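Local coordinates for protein peptidoglycan hydrolase FlgJ (Sphingomonas sp. A1, PDB 2ZYC) that probably hydrolyses peptidoglycan as a flagellum-specific muramidase so that the rod can be assembled in the periplasmic space, this chain being its C-terminal family 73 glycosidase domain, at residues Q30-N44 and L53-V67. The protein carries 2 engineered substitutions. Numbering follows the deposited sequence. Where two conformers were deposited one is given.
Sequences QAALETGWGKSQIRN and LFNIKAGSNWTGKVV
The F54 ring meets Q30 at its edge, where Q30 CB lies in the ring plane; farther out, Q30 OE1 approaches F54 CE1 obliquely at 3.6 Å, the amide and ring planes 68° apart. A31 CB touches F54 CZ and L53 CB. Elsewhere in the chain, Y99 stacks on the F54 ring and F96 meets it edge-to-face, packing F54 between helix 24-35 and helix 92-105. Next to this apolar patch the N55 amide stands nearly perpendicular to the E34 carboxylate, and its ND2 grips E34 twice. The straighter bond, from N55 ND2 to the anti lone pair of E34 OE1 (2.9 Å), lies in the amide plane; the other reaches E34 O at 3.0 Å from above the carbonyl plane. Bending at chi2 (-52°) folds the E34 carboxylate back toward that amide, while OE2 bonds Y136. N55 OD1 accepts from water 1, which itself accepts from I42 N. T35 CG2 packs against L53 O, a buried carbonyl without a polar partner, and T35 OG1 bonds A31 O and takes G38 N in an ST motif. Farther along, I42 CG2 meets V67 CG1 at 3.7 Å, and N44 OD1 lies 3.4 Å from V67 CB while water 2 links that oxygen to V66 O; N44 ND2 bonds T48. E34 lies near the C-terminal end of helix 24-35 of this lysozyme-clan domain. With two bonds from ND2 to E34 and OD1 held by water, the rotation of the N55 amide is fixed.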
ATOM      1  N   GLN A  30       2.326   1.642  -3.935  1.00 11.83           N
ATOM      2  CA  GLN A  30       1.544   2.398  -2.967  1.00 12.12           C
ATOM      3  C   GLN A  30       2.084   2.236  -1.544  1.00 12.33           C
ATOM      4  O   GLN A  30       2.229   3.227  -0.807  1.00 12.35           O
ATOM      5  CB  GLN A  30       0.070   2.025  -3.033  1.00 12.20           C
ATOM      6  CG  GLN A  30      -0.800   3.015  -2.249  1.00 12.99           C
ATOM      7  CD  GLN A  30      -2.246   2.604  -2.176  1.00 13.84           C
ATOM      8  OE1 GLN A  30      -2.628   1.541  -2.668  1.00 13.70           O
ATOM      9  NE2 GLN A  30      -3.071   3.450  -1.558  1.00 16.23           N
ATOM     10  N   ALA A  31       2.392   0.995  -1.179  1.00 12.40           N
ATOM     11  CA  ALA A  31       2.962   0.685   0.136  1.00 12.33           C
ATOM     12  C   ALA A  31       4.326   1.368   0.317  1.00 12.63           C
ATOM     13  O   ALA A  31       4.622   1.893   1.392  1.00 12.95           O
ATOM     14  CB  ALA A  31       3.078  -0.808   0.315  1.00 12.40           C
ATOM     15  N   ALA A  32       5.135   1.353  -0.739  1.00 12.55           N
ATOM     16  CA  ALA A  32       6.435   2.032  -0.760  1.00 13.21           C
ATOM     17  C   ALA A  32       6.303   3.542  -0.532  1.00 12.91           C
ATOM     18  O   ALA A  32       7.056   4.128   0.246  1.00 13.05           O
ATOM     19  CB  ALA A  32       7.151   1.769  -2.074  1.00 12.53           C
ATOM     20  N   LEU A  33       5.357   4.168  -1.227  1.00 13.43           N
ATOM     21  CA  LEU A  33       5.138   5.602  -1.078  1.00 13.90           C
ATOM     22  C   LEU A  33       4.716   5.922   0.359  1.00 14.32           C
ATOM     23  O   LEU A  33       5.215   6.881   0.972  1.00 14.22           O
ATOM     24  CB  LEU A  33       4.076   6.086  -2.071  1.00 14.22           C
ATOM     25  CG  LEU A  33       3.739   7.586  -2.022  1.00 14.52           C
ATOM     26  CD1 LEU A  33       4.984   8.426  -2.302  1.00 17.66           C
ATOM     27  CD2 LEU A  33       2.643   7.905  -3.025  1.00 14.87           C
ATOM     28  N   GLU A  34       3.813   5.102   0.895  1.00 14.27           N
ATOM     29  CA  GLU A  34       3.254   5.335   2.229  1.00 15.24           C
ATOM     30  C   GLU A  34       4.263   5.205   3.363  1.00 15.96           C
ATOM     31  O   GLU A  34       4.142   5.875   4.387  1.00 16.38           O
ATOM     32  CB  GLU A  34       2.055   4.413   2.490  1.00 14.78           C
ATOM     33  CG  GLU A  34       0.804   4.797   1.707  1.00 15.48           C
ATOM     34  CD  GLU A  34       0.429   6.269   1.877  1.00 17.54           C
ATOM     35  OE1 GLU A  34       0.418   6.754   3.029  1.00 16.89           O
ATOM     36  OE2 GLU A  34       0.136   6.935   0.860  1.00 19.16           O
ATOM     37  N   THR A  35       5.268   4.359   3.178  1.00 16.77           N
ATOM     38  CA  THR A  35       6.165   4.021   4.280  1.00 18.07           C
ATOM     39  C   THR A  35       7.638   4.261   3.962  1.00 18.42           C
ATOM     40  O   THR A  35       8.499   3.769   4.684  1.00 18.67           O
ATOM     41  CB  THR A  35       6.013   2.538   4.700  1.00 18.29           C
ATOM     42  OG1 THR A  35       6.362   1.694   3.598  1.00 19.61           O
ATOM     43  CG2 THR A  35       4.601   2.233   5.172  1.00 19.01           C
ATOM     44  N   GLY A  36       7.918   5.006   2.895  1.00 19.34           N
ATOM     45  CA  GLY A  36       9.296   5.243   2.454  1.00 20.49           C
ATOM     46  C   GLY A  36      10.012   3.927   2.238  1.00 21.69           C
ATOM     47  O   GLY A  36      11.063   3.669   2.840  1.00 21.49           O
ATOM     48  N   TRP A  37       9.414   3.073   1.405  1.00 22.13           N
ATOM     49  CA  TRP A  37       9.955   1.739   1.125  1.00 23.37           C
ATOM     50  C   TRP A  37      10.239   0.964   2.415  1.00 24.12           C
ATOM     51  O   TRP A  37      11.293   0.338   2.558  1.00 25.04           O
ATOM     52  CB  TRP A  37      11.213   1.835   0.242  1.00 23.03           C
ATOM     53  CG  TRP A  37      10.992   2.526  -1.064  1.00 22.78           C
ATOM     54  CD1 TRP A  37      11.033   3.871  -1.294  1.00 22.80           C
ATOM     55  CD2 TRP A  37      10.701   1.912  -2.324  1.00 21.71           C
ATOM     56  NE1 TRP A  37      10.771   4.138  -2.614  1.00 23.62           N
ATOM     57  CE2 TRP A  37      10.574   2.954  -3.274  1.00 22.42           C
ATOM     58  CE3 TRP A  37      10.530   0.582  -2.746  1.00 22.07           C
ATOM     59  CZ2 TRP A  37      10.276   2.713  -4.622  1.00 22.49           C
ATOM     60  CZ3 TRP A  37      10.242   0.342  -4.091  1.00 22.31           C
ATOM     61  CH2 TRP A  37      10.118   1.404  -5.011  1.00 22.45           C
ATOM     62  N   GLY A  38       9.303   1.034   3.360  1.00 24.64           N
ATOM     63  CA  GLY A  38       9.414   0.340   4.638  1.00 25.60           C
ATOM     64  C   GLY A  38      10.079   1.110   5.775  1.00 25.92           C
ATOM     65  O   GLY A  38       9.949   0.723   6.932  1.00 26.82           O
ATOM     66  N   LYS A  39      10.764   2.206   5.454  1.00 26.03           N
ATOM     67  CA  LYS A  39      11.566   2.949   6.443  1.00 26.35           C
ATOM     68  C   LYS A  39      10.770   3.676   7.539  1.00 25.99           C
ATOM     69  O   LYS A  39      11.289   3.879   8.645  1.00 26.07           O
ATOM     70  CB  LYS A  39      12.503   3.947   5.745  1.00 26.23           C
ATOM     71  CG  LYS A  39      13.680   3.314   4.999  1.00 27.01           C
ATOM     72  CD  LYS A  39      14.569   4.375   4.338  1.00 27.98           C
ATOM     73  CE  LYS A  39      14.067   4.773   2.934  1.00 30.71           C
ATOM     74  NZ  LYS A  39      14.462   3.790   1.867  1.00 32.51           N
ATOM     75  N   SER A  40       9.531   4.076   7.242  1.00 25.38           N
ATOM     76  CA  SER A  40       8.751   4.919   8.165  1.00 25.16           C
ATOM     77  C   SER A  40       7.362   4.369   8.528  1.00 24.71           C
ATOM     78  O   SER A  40       6.388   5.124   8.675  1.00 25.10           O
ATOM     79  CB  SER A  40       8.643   6.356   7.640  1.00 25.04           C
ATOM     80  OG  SER A  40       7.718   6.447   6.574  1.00 26.22           O
ATOM     81  N   GLN A  41       7.295   3.056   8.694  1.00 24.09           N
ATOM     82  CA  GLN A  41       6.107   2.325   9.126  0.50 23.75           C
ATOM     83  C   GLN A  41       5.731   2.680  10.567  1.00 23.46           C
ATOM     84  O   GLN A  41       6.620   2.919  11.384  1.00 23.44           O
ATOM     85  CB  GLN A  41       6.459   0.845   9.065  0.50 23.93           C
ATOM     86  CG  GLN A  41       5.321  -0.131   9.180  0.50 23.96           C
ATOM     87  CD  GLN A  41       5.802  -1.556   8.992  0.50 23.94           C
ATOM     88  OE1 GLN A  41       6.907  -1.794   8.497  0.50 23.44           O
ATOM     89  NE2 GLN A  41       4.984  -2.510   9.394  0.50 23.42           N
ATOM     90  N   ILE A  42       4.440   2.668  10.883  1.00 22.84           N
ATOM     91  CA  ILE A  42       3.965   2.901  12.252  1.00 22.32           C
ATOM     92  C   ILE A  42       4.308   1.695  13.133  1.00 22.10           C
ATOM     93  O   ILE A  42       4.134   0.555  12.719  1.00 21.58           O
ATOM     94  CB  ILE A  42       2.445   3.179  12.256  1.00 22.45           C
ATOM     95  CG1 ILE A  42       2.146   4.479  11.508  1.00 21.97           C
ATOM     96  CG2 ILE A  42       1.896   3.248  13.678  1.00 22.33           C
ATOM     97  CD1 ILE A  42       0.786   4.484  10.809  1.00 23.02           C
ATOM     98  N   ARG A  43       4.803   1.962  14.343  0.50 22.14           N
ATOM     99  CA  ARG A  43       5.270   0.903  15.243  0.50 22.35           C
ATOM    100  C   ARG A  43       4.531   0.913  16.590  0.50 22.42           C
ATOM    101  O   ARG A  43       4.182   1.980  17.099  0.50 22.57           O
ATOM    102  CB  ARG A  43       6.788   1.026  15.469  0.50 22.29           C
ATOM    103  CG  ARG A  43       7.582   1.439  14.220  0.50 22.10           C
ATOM    104  CD  ARG A  43       9.063   1.076  14.293  0.50 22.38           C
ATOM    105  NE  ARG A  43       9.303  -0.313  13.900  0.50 21.18           N
ATOM    106  CZ  ARG A  43       9.412  -1.322  14.757  0.50 19.96           C
ATOM    107  NH1 ARG A  43       9.620  -2.558  14.314  0.50 18.63           N
ATOM    108  NH2 ARG A  43       9.319  -1.093  16.058  0.50 19.47           N
ATOM    109  N   ASN A  44       4.290  -0.275  17.148  1.00 22.87           N
ATOM    110  CA  ASN A  44       3.711  -0.417  18.503  1.00 23.38           C
ATOM    111  C   ASN A  44       4.753  -0.030  19.546  1.00 23.93           C
ATOM    112  O   ASN A  44       5.952  -0.074  19.259  1.00 24.06           O
ATOM    113  CB  ASN A  44       3.260  -1.858  18.761  1.00 22.99           C
ATOM    114  CG  ASN A  44       2.102  -2.288  17.877  1.00 23.39           C
ATOM    115  OD1 ASN A  44       1.061  -1.638  17.829  1.00 23.74           O
ATOM    116  ND2 ASN A  44       2.280  -3.397  17.183  1.00 22.29           N
ATOM    117  N   LEU A  53       1.115  -0.971   6.423  0.50 11.77           N
ATOM    118  CA  LEU A  53       1.861  -0.356   5.330  0.50 11.76           C
ATOM    119  C   LEU A  53       1.072   0.717   4.588  0.50 11.60           C
ATOM    120  O   LEU A  53       1.659   1.626   4.010  0.50 11.46           O
ATOM    121  CB  LEU A  53       2.342  -1.424   4.345  0.50 11.48           C
ATOM    122  CG  LEU A  53       3.398  -2.399   4.874  0.50 11.31           C
ATOM    123  CD1 LEU A  53       3.906  -3.278   3.745  0.50 11.40           C
ATOM    124  CD2 LEU A  53       4.555  -1.653   5.525  0.50 10.97           C
ATOM    125  N   PHE A  54      -0.256   0.616   4.626  1.00 11.62           N
ATOM    126  CA  PHE A  54      -1.113   1.569   3.914  1.00 11.52           C
ATOM    127  C   PHE A  54      -1.613   2.739   4.776  1.00 11.78           C
ATOM    128  O   PHE A  54      -2.397   3.566   4.309  1.00 11.66           O
ATOM    129  CB  PHE A  54      -2.254   0.835   3.194  1.00 11.44           C
ATOM    130  CG  PHE A  54      -1.769  -0.081   2.100  1.00 10.98           C
ATOM    131  CD1 PHE A  54      -1.410   0.433   0.853  1.00 12.01           C
ATOM    132  CD2 PHE A  54      -1.637  -1.449   2.327  1.00 11.54           C
ATOM    133  CE1 PHE A  54      -0.943  -0.417  -0.156  1.00 10.90           C
ATOM    134  CE2 PHE A  54      -1.182  -2.303   1.320  1.00 12.29           C
ATOM    135  CZ  PHE A  54      -0.839  -1.774   0.076  1.00 11.38           C
ATOM    136  N   ASN A  55      -1.119   2.807   6.017  1.00 11.57           N
ATOM    137  CA  ASN A  55      -1.419   3.911   6.932  1.00 10.81           C
ATOM    138  C   ASN A  55      -2.932   4.072   7.188  1.00 10.56           C
ATOM    139  O   ASN A  55      -3.436   5.188   7.306  1.00 10.47           O
ATOM    140  CB  ASN A  55      -0.806   5.212   6.402  1.00 11.01           C
ATOM    141  CG  ASN A  55       0.700   5.249   6.541  1.00 12.40           C
ATOM    142  OD1 ASN A  55       1.258   4.748   7.523  1.00 13.70           O
ATOM    143  ND2 ASN A  55       1.374   5.860   5.564  1.00 13.16           N
ATOM    144  N   ILE A  56      -3.628   2.943   7.274  1.00  9.71           N
ATOM    145  CA  ILE A  56      -5.087   2.939   7.425  1.00  9.64           C
ATOM    146  C   ILE A  56      -5.507   3.290   8.850  1.00  9.39           C
ATOM    147  O   ILE A  56      -5.102   2.634   9.812  1.00  9.69           O
ATOM    148  CB  ILE A  56      -5.722   1.597   7.007  1.00  9.13           C
ATOM    149  CG1 ILE A  56      -5.295   1.180   5.588  1.00 10.42           C
ATOM    150  CG2 ILE A  56      -7.262   1.665   7.125  1.00  9.92           C
ATOM    151  CD1 ILE A  56      -5.596   2.201   4.495  1.00 10.09           C
ATOM    152  N   LYS A  57      -6.338   4.324   8.967  1.00  9.56           N
ATOM    153  CA  LYS A  57      -6.874   4.759  10.257  1.00  9.49           C
ATOM    154  C   LYS A  57      -7.822   3.723  10.855  1.00  9.92           C
ATOM    155  O   LYS A  57      -8.544   3.014  10.131  1.00  9.51           O
ATOM    156  CB  LYS A  57      -7.601   6.107  10.127  1.00  9.46           C
ATOM    157  CG  LYS A  57      -6.760   7.268   9.598  1.00  9.39           C
ATOM    158  CD  LYS A  57      -7.669   8.476   9.308  1.00 10.12           C
ATOM    159  CE  LYS A  57      -6.897   9.647   8.749  1.00 11.57           C
ATOM    160  NZ  LYS A  57      -7.801  10.804   8.459  1.00 12.61           N
ATOM    161  N   ALA A  58      -7.792   3.633  12.182  1.00 10.03           N
ATOM    162  CA  ALA A  58      -8.721   2.807  12.945  1.00 10.74           C
ATOM    163  C   ALA A  58      -9.924   3.649  13.351  1.00 11.28           C
ATOM    164  O   ALA A  58      -9.838   4.468  14.259  1.00 11.67           O
ATOM    165  CB  ALA A  58      -8.028   2.245  14.191  1.00 10.53           C
ATOM    166  N   GLY A  59     -11.044   3.456  12.662  1.00 11.29           N
ATOM    167  CA  GLY A  59     -12.273   4.179  12.999  1.00 11.80           C
ATOM    168  C   GLY A  59     -13.226   3.365  13.856  1.00 11.66           C
ATOM    169  O   GLY A  59     -12.836   2.365  14.463  1.00 11.83           O
ATOM    170  N   SER A  60     -14.485   3.795  13.894  0.50 11.42           N
ATOM    171  CA  SER A  60     -15.511   3.157  14.716  0.50 11.21           C
ATOM    172  C   SER A  60     -15.842   1.717  14.310  0.50 11.69           C
ATOM    173  O   SER A  60     -16.286   0.932  15.146  0.50 11.87           O
ATOM    174  CB  SER A  60     -16.790   3.999  14.698  0.50 10.98           C
ATOM    175  OG  SER A  60     -17.228   4.192  13.370  0.50  8.35           O
ATOM    176  N   ASN A  61     -15.633   1.377  13.039  1.00 11.93           N
ATOM    177  CA  ASN A  61     -15.917   0.022  12.547  1.00 13.13           C
ATOM    178  C   ASN A  61     -14.716  -0.927  12.681  1.00 13.62           C
ATOM    179  O   ASN A  61     -14.758  -2.056  12.188  1.00 14.31           O
ATOM    180  CB  ASN A  61     -16.401   0.070  11.090  1.00 13.18           C
ATOM    181  CG  ASN A  61     -15.293   0.471  10.127  1.00 14.44           C
ATOM    182  OD1 ASN A  61     -14.264   0.980  10.548  1.00 16.49           O
ATOM    183  ND2 ASN A  61     -15.508   0.255   8.832  1.00 15.81           N
ATOM    184  N   TRP A  62     -13.647  -0.450  13.319  1.00 14.09           N
ATOM    185  CA  TRP A  62     -12.462  -1.275  13.590  1.00 14.90           C
ATOM    186  C   TRP A  62     -12.401  -1.704  15.055  1.00 15.92           C
ATOM    187  O   TRP A  62     -12.328  -0.864  15.951  1.00 15.82           O
ATOM    188  CB  TRP A  62     -11.181  -0.521  13.213  1.00 14.63           C
ATOM    189  CG  TRP A  62      -9.917  -1.258  13.536  1.00 14.58           C
ATOM    190  CD1 TRP A  62      -9.087  -1.032  14.600  1.00 15.39           C
ATOM    191  CD2 TRP A  62      -9.325  -2.323  12.784  1.00 15.33           C
ATOM    192  NE1 TRP A  62      -8.022  -1.903  14.569  1.00 15.44           N
ATOM    193  CE2 TRP A  62      -8.140  -2.706  13.463  1.00 15.72           C
ATOM    194  CE3 TRP A  62      -9.686  -3.004  11.611  1.00 16.37           C
ATOM    195  CZ2 TRP A  62      -7.310  -3.733  12.999  1.00 16.08           C
ATOM    196  CZ3 TRP A  62      -8.851  -4.030  11.148  1.00 15.97           C
ATOM    197  CH2 TRP A  62      -7.679  -4.376  11.846  1.00 15.49           C
ATOM    198  N   THR A  63     -12.413  -3.015  15.274  1.00 17.40           N
ATOM    199  CA  THR A  63     -12.371  -3.585  16.625  1.00 18.81           C
ATOM    200  C   THR A  63     -11.090  -4.395  16.835  1.00 19.52           C
ATOM    201  O   THR A  63     -10.929  -5.070  17.859  1.00 20.00           O
ATOM    202  CB  THR A  63     -13.589  -4.487  16.892  1.00 18.77           C
ATOM    203  OG1 THR A  63     -13.624  -5.526  15.911  1.00 19.78           O
ATOM    204  CG2 THR A  63     -14.891  -3.671  16.832  1.00 19.93           C
ATOM    205  N   GLY A  64     -10.181  -4.322  15.865  1.00 19.39           N
ATOM    206  CA  GLY A  64      -8.888  -4.984  15.975  1.00 19.73           C
ATOM    207  C   GLY A  64      -7.919  -4.222  16.861  1.00 19.73           C
ATOM    208  O   GLY A  64      -8.299  -3.290  17.583  1.00 19.70           O
ATOM    209  N   LYS A  65      -6.653  -4.624  16.800  1.00 19.83           N
ATOM    210  CA  LYS A  65      -5.596  -3.943  17.515  1.00 19.99           C
ATOM    211  C   LYS A  65      -5.438  -2.520  16.988  1.00 19.34           C
ATOM    212  O   LYS A  65      -5.572  -2.273  15.788  1.00 19.11           O
ATOM    213  CB  LYS A  65      -4.286  -4.714  17.361  1.00 20.39           C
ATOM    214  CG  LYS A  65      -3.175  -4.252  18.286  1.00 22.85           C
ATOM    215  CD  LYS A  65      -1.925  -5.090  18.087  1.00 26.04           C
ATOM    216  CE  LYS A  65      -0.849  -4.695  19.094  1.00 28.52           C
ATOM    217  NZ  LYS A  65       0.177  -5.770  19.235  1.00 31.17           N
ATOM    218  N   VAL A  66      -5.154  -1.600  17.903  1.00 18.94           N
ATOM    219  CA  VAL A  66      -4.997  -0.187  17.592  1.00 18.95           C
ATOM    220  C   VAL A  66      -3.634   0.317  18.052  1.00 19.26           C
ATOM    221  O   VAL A  66      -3.168  -0.015  19.149  1.00 19.26           O
ATOM    222  CB  VAL A  66      -6.123   0.659  18.240  1.00 18.91           C
ATOM    223  CG1 VAL A  66      -5.837   2.158  18.111  1.00 18.46           C
ATOM    224  CG2 VAL A  66      -7.484   0.304  17.623  1.00 19.01           C
ATOM    225  N   VAL A  67      -2.999   1.114  17.202  1.00 19.11           N
ATOM    226  CA  VAL A  67      -1.764   1.778  17.560  1.00 19.54           C
ATOM    227  C   VAL A  67      -1.944   3.281  17.372  1.00 20.09           C
ATOM    228  O   VAL A  67      -2.457   3.741  16.345  1.00 19.27           O
ATOM    229  CB  VAL A  67      -0.538   1.211  16.771  1.00 19.67           C
ATOM    230  CG1 VAL A  67      -0.772   1.266  15.259  1.00 19.59           C
ATOM    231  CG2 VAL A  67       0.747   1.940  17.164  1.00 19.54           C
TER
HETATM  232  O   HOH W   1       2.713   2.506   8.618  1.00 26.27           O
HETATM  233  O   HOH W   2      -0.806  -1.359  19.610  1.00 34.27           O